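PDB 2B34: MAR1 Ribonuclease from Caenorhabditis elegans, which is probably a hydrolase of the isochorismatase family, described as a ribonuclease. Local coordinates for residues 43-48 and 181-186; 117-122 and 149-154. All coordinates share one frame; numbering follows the deposited sequence.

Interaction 1. Residues 43-48 and 181-186; sequences LIDAAR and QKLILT
Leu183 carries this contact from one side: its forked end reaches helix 33-49 at Asp45 and Ala46. One branch, CD1, favours the helix backbone at Ala46, with Leu183 CD1 3.6 Å from Ala46 N, though it also reaches Asp45 CB; the methyl of Ala46 touches the same branch, CB to Leu183 CD1 3.9 Å. The other branch meets the aspartate alone, where Leu183 CD2 is 3.7 Å from Asp45 CB. The leucine's CG stands anti to its carbonyl carbon (chi1 -41°), which carries the fork across to the helix, and the Leu183 and Asp45 side chains cross at a slant. The closest touch on Asp45 is to its methylene; OD2 also lies 3.9 Å from Leu183 CD2, while OD1 is bonded along its own helix. There Arg48 NH1 donates to Asp45 OD1 at 2.9 Å, a salt bridge that meets the oxygen on its anti side, 33° out of the carboxylate plane. Arg41 forms a second salt bridge with the same oxygen, and Arg48 NH1 also bonds to Gly74 O. An alanine in place of Asp45 would keep the CB under Leu183 but would probably leave Arg41 and Arg48 without their shared anion, setting the Arg48 guanidinium freer to turn. With 115 Å² buried over both sides, this is a small packing contact joining the C-terminal helix 177-183 to the flank of helix 33-49 beside helix 161-169. That helix adjoins both segments, Ile165 touching Leu43 and Ala46 while Leu166 touches Ile184; Ile44 and Ala47 rest on strand 15-20 of the parallel sheet.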
# COMPACT_ATOMS: atom_id res chain seq x y z
N LEU A 43 -1.98 24.31 -9.83
CA LEU A 43 -1.82 24.58 -8.41
C LEU A 43 -1.30 25.99 -8.15
O LEU A 43 -1.75 26.66 -7.21
CB LEU A 43 -0.91 23.54 -7.75
CG LEU A 43 -1.73 22.31 -7.36
CD1 LEU A 43 -1.07 21.05 -7.81
CD2 LEU A 43 -2.06 22.31 -5.86
N ILE A 44 -0.35 26.43 -8.98
CA ILE A 44 0.16 27.80 -8.93
C ILE A 44 -0.96 28.82 -9.15
O ILE A 44 -1.05 29.80 -8.41
CB ILE A 44 1.32 28.00 -9.93
CG1 ILE A 44 2.62 27.40 -9.36
CG2 ILE A 44 1.53 29.47 -10.26
CD1 ILE A 44 3.69 27.13 -10.40
N ASP A 45 -1.81 28.58 -10.15
CA ASP A 45 -2.98 29.42 -10.42
C ASP A 45 -3.95 29.41 -9.25
O ASP A 45 -4.47 30.46 -8.85
CB ASP A 45 -3.72 28.95 -11.68
CG ASP A 45 -2.96 29.25 -12.97
OD1 ASP A 45 -2.07 30.13 -12.99
OD2 ASP A 45 -3.28 28.59 -13.98
N ALA A 46 -4.21 28.22 -8.71
CA ALA A 46 -5.09 28.06 -7.56
C ALA A 46 -4.57 28.81 -6.34
O ALA A 46 -5.35 29.45 -5.63
CB ALA A 46 -5.30 26.59 -7.23
N ALA A 47 -3.26 28.74 -6.11
CA ALA A 47 -2.63 29.45 -4.99
C ALA A 47 -2.75 30.97 -5.13
O ALA A 47 -3.03 31.67 -4.15
CB ALA A 47 -1.18 29.02 -4.82
N ARG A 48 -2.55 31.48 -6.34
CA ARG A 48 -2.69 32.91 -6.63
C ARG A 48 -4.14 33.37 -6.40
O ARG A 48 -4.38 34.41 -5.78
CB ARG A 48 -2.25 33.22 -8.07
CG ARG A 48 -2.24 34.71 -8.44
CD ARG A 48 -2.11 34.92 -9.96
NE ARG A 48 -3.27 34.40 -10.68
CZ ARG A 48 -3.25 33.39 -11.55
NH1 ARG A 48 -2.12 32.76 -11.84
NH2 ARG A 48 -4.38 33.00 -12.12
N GLN A 181 -12.71 26.53 -10.39
CA GLN A 181 -13.40 25.52 -11.19
C GLN A 181 -12.93 25.51 -12.65
O GLN A 181 -12.88 24.45 -13.28
CB GLN A 181 -14.92 25.71 -11.14
CG GLN A 181 -15.72 24.46 -11.49
CD GLN A 181 -17.22 24.70 -11.55
OE1 GLN A 181 -17.67 25.83 -11.80
NE2 GLN A 181 -18.00 23.65 -11.35
N LYS A 182 -12.58 26.70 -13.16
CA LYS A 182 -12.03 26.85 -14.51
C LYS A 182 -10.76 26.03 -14.70
O LYS A 182 -10.54 25.45 -15.76
CB LYS A 182 -11.72 28.33 -14.83
CG LYS A 182 -12.91 29.28 -14.75
CD LYS A 182 -13.90 29.10 -15.89
CE LYS A 182 -15.11 30.02 -15.73
NZ LYS A 182 -16.19 29.70 -16.71
N LEU A 183 -9.93 25.99 -13.65
CA LEU A 183 -8.65 25.27 -13.67
C LEU A 183 -8.82 23.75 -13.74
O LEU A 183 -7.90 23.04 -14.17
CB LEU A 183 -7.80 25.63 -12.45
CG LEU A 183 -7.73 27.09 -11.97
CD1 LEU A 183 -7.04 27.16 -10.62
CD2 LEU A 183 -7.04 28.00 -12.99
N ILE A 184 -9.98 23.26 -13.31
CA ILE A 184 -10.24 21.82 -13.23
C ILE A 184 -11.37 21.34 -14.15
O ILE A 184 -11.92 20.24 -13.96
CB ILE A 184 -10.53 21.36 -11.77
CG1 ILE A 184 -11.76 22.08 -11.20
CG2 ILE A 184 -9.30 21.56 -10.88
CD1 ILE A 184 -12.63 21.21 -10.34
N LEU A 185 -11.71 22.15 -15.16
CA LEU A 185 -12.76 21.81 -16.12
C LEU A 185 -12.47 20.50 -16.84
O LEU A 185 -13.36 19.67 -17.02
CB LEU A 185 -12.97 22.95 -17.12
CG LEU A 185 -14.15 22.84 -18.09
CD1 LEU A 185 -15.47 23.09 -17.37
CD2 LEU A 185 -13.97 23.82 -19.25
N THR A 186 -11.23 20.33 -17.26
CA THR A 186 -10.76 19.06 -17.79
C THR A 186 -9.91 18.37 -16.72
O THR A 186 -9.27 19.03 -15.91
CB THR A 186 -9.94 19.23 -19.10
OG1 THR A 186 -8.71 19.91 -18.81
CG2 THR A 186 -10.74 20.03 -20.13

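Interaction 2. Residues 117-122 and 149-154; sequences QTTYDL and KQMEQA
Tyr120 meets Ala154 and Gln150 across two helices of the alpha/beta fold of the isochorismatase family, in which helices pack on a parallel sheet. The segments run parallel, 3° between their directions and 10.1 Å between axes at closest approach. Helix 114-124 joins neighbouring strands 103-109 and 128-137, and helix 141-154 joins 128-137 to 157-159, so the helices belong to successive beta-alpha-beta units sharing strand 128-137. The ring carbon Tyr120 CE1 lies 3.6 Å from Ala154 CB, an oblique approach. Tyr120 OH sits 3.6 Å from Gln150 CB, Gln150 O lies at the ring edge in its plane, and ring and amide planes are 70° apart. Deeper in, Thr119 CG2 touches Met151 CG at 4.1 Å, the side chains crossing at about a right angle. With OG1 beside the backbone N (chi1 -68°) and bonded to Val115 O, CG2 falls anti to that N and faces the methionine. Val131 of strand 128-137 underlies both Thr119 and Met151. Gln150 is positioned by NE2 bonding to Phe146 O and OE1 to Thr159 OG1 of the third subunit, whose Arg9 packs on Tyr120 at the subunit interface. Two waters bridge phenol and glutamine. The one joining Tyr120 OH to Gln150 OE1 has unusually short legs, so its exact lengths are doubtful; the other, 3.0 Å from Tyr120 OH, donates to Gln150 O at 2.7 Å.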
# COMPACT_ATOMS: atom_id res chain seq x y z
N GLN A 117 13.26 14.57 0.21
CA GLN A 117 14.05 15.24 1.25
C GLN A 117 13.32 16.44 1.84
O GLN A 117 13.35 16.64 3.06
CB GLN A 117 15.44 15.65 0.73
CG GLN A 117 16.37 14.50 0.34
CD GLN A 117 16.55 13.46 1.44
OE1 GLN A 117 16.64 13.79 2.62
NE2 GLN A 117 16.61 12.19 1.04
N THR A 118 12.66 17.22 0.99
CA THR A 118 11.83 18.33 1.45
C THR A 118 10.72 17.80 2.35
O THR A 118 10.51 18.31 3.45
CB THR A 118 11.23 19.15 0.28
OG1 THR A 118 12.29 19.70 -0.51
CG2 THR A 118 10.35 20.29 0.78
N THR A 119 10.02 16.77 1.87
CA THR A 119 8.94 16.10 2.61
C THR A 119 9.37 15.68 4.02
O THR A 119 8.68 15.99 4.99
CB THR A 119 8.40 14.88 1.81
OG1 THR A 119 7.72 15.34 0.63
CG2 THR A 119 7.44 14.03 2.64
N TYR A 120 10.51 14.99 4.12
CA TYR A 120 11.05 14.56 5.41
C TYR A 120 11.36 15.74 6.34
O TYR A 120 11.01 15.72 7.52
CB TYR A 120 12.33 13.74 5.23
CG TYR A 120 12.17 12.32 4.74
CD1 TYR A 120 10.91 11.70 4.70
CD2 TYR A 120 13.29 11.58 4.36
CE1 TYR A 120 10.78 10.38 4.25
CE2 TYR A 120 13.17 10.27 3.92
CZ TYR A 120 11.92 9.67 3.87
OH TYR A 120 11.82 8.36 3.43
N ASP A 121 12.03 16.76 5.79
CA ASP A 121 12.36 17.97 6.54
C ASP A 121 11.11 18.69 7.04
O ASP A 121 11.07 19.16 8.17
CB ASP A 121 13.20 18.92 5.68
CG ASP A 121 14.68 18.57 5.67
OD1 ASP A 121 15.07 17.56 6.30
OD2 ASP A 121 15.45 19.32 5.05
N LEU A 122 10.09 18.78 6.18
CA LEU A 122 8.82 19.40 6.54
C LEU A 122 8.11 18.63 7.65
O LEU A 122 7.62 19.23 8.61
CB LEU A 122 7.90 19.51 5.31
CG LEU A 122 8.24 20.54 4.24
CD1 LEU A 122 7.36 20.34 3.02
CD2 LEU A 122 8.10 21.95 4.78
N LYS A 149 5.78 5.92 -1.96
CA LYS A 149 5.74 4.94 -0.88
C LYS A 149 6.49 5.41 0.37
O LYS A 149 5.96 5.33 1.48
CB LYS A 149 6.30 3.59 -1.34
CG LYS A 149 5.55 2.97 -2.52
CD LYS A 149 5.73 1.45 -2.56
CE LYS A 149 4.58 0.71 -1.87
NZ LYS A 149 4.42 1.04 -0.41
N GLN A 150 7.71 5.92 0.18
CA GLN A 150 8.52 6.44 1.28
C GLN A 150 7.87 7.67 1.91
O GLN A 150 7.91 7.83 3.13
CB GLN A 150 9.93 6.80 0.80
CG GLN A 150 10.73 5.62 0.28
CD GLN A 150 11.99 6.05 -0.45
OE1 GLN A 150 12.99 6.37 0.17
NE2 GLN A 150 11.94 6.02 -1.78
N MET A 151 7.29 8.52 1.07
CA MET A 151 6.59 9.71 1.55
C MET A 151 5.42 9.34 2.46
O MET A 151 5.28 9.91 3.54
CB MET A 151 6.11 10.57 0.38
CG MET A 151 7.22 11.27 -0.38
SD MET A 151 6.61 11.94 -1.94
CE MET A 151 8.11 12.04 -2.89
N GLU A 152 4.60 8.39 2.03
CA GLU A 152 3.44 7.98 2.82
C GLU A 152 3.81 7.18 4.07
O GLU A 152 3.11 7.25 5.07
CB GLU A 152 2.39 7.26 1.97
CG GLU A 152 2.53 5.76 1.87
CD GLU A 152 1.45 5.12 1.02
OE1 GLU A 152 0.28 5.56 1.11
OE2 GLU A 152 1.78 4.20 0.25
N GLN A 153 4.91 6.42 4.00
CA GLN A 153 5.45 5.73 5.18
C GLN A 153 5.80 6.74 6.28
O GLN A 153 5.57 6.48 7.46
CB GLN A 153 6.70 4.90 4.82
CG GLN A 153 6.42 3.57 4.10
CD GLN A 153 7.69 2.77 3.82
OE1 GLN A 153 8.40 3.00 2.83
NE2 GLN A 153 7.98 1.81 4.69
N ALA A 154 6.34 7.88 5.87
CA ALA A 154 6.73 8.95 6.80
C ALA A 154 5.55 9.79 7.30
O ALA A 154 5.69 10.54 8.26
CB ALA A 154 7.78 9.84 6.16
O HOH W 1 13.84 7.17 2.43
O HOH W 2 9.69 6.66 4.75

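How the interactions relate
Interactions 1 and 2 lie on opposite sides of the chain's centre, with centres 25 Å apart and nearest atoms about 13 Å apart, so neither touches the other. In sequence, interaction 2 is nested within the loop that interaction 1 closes. The parallel sheet relates them: strand 103-109 is touched by Leu43 in 43-48 and by Thr118, Thr119 and Leu122 in 117-122. Both also border subunit interfaces, the main-chain oxygens of Ile184 and Leu185 bonding to Arg139 of the second subunit and Gln117 and Asp121 bonding to Arg9 of the third. The Cys20-Cys114 disulfide ties the end of strand 15-20, on which Ile44 and Ala47 rest, to the start of helix 114-124, which carries 117-122.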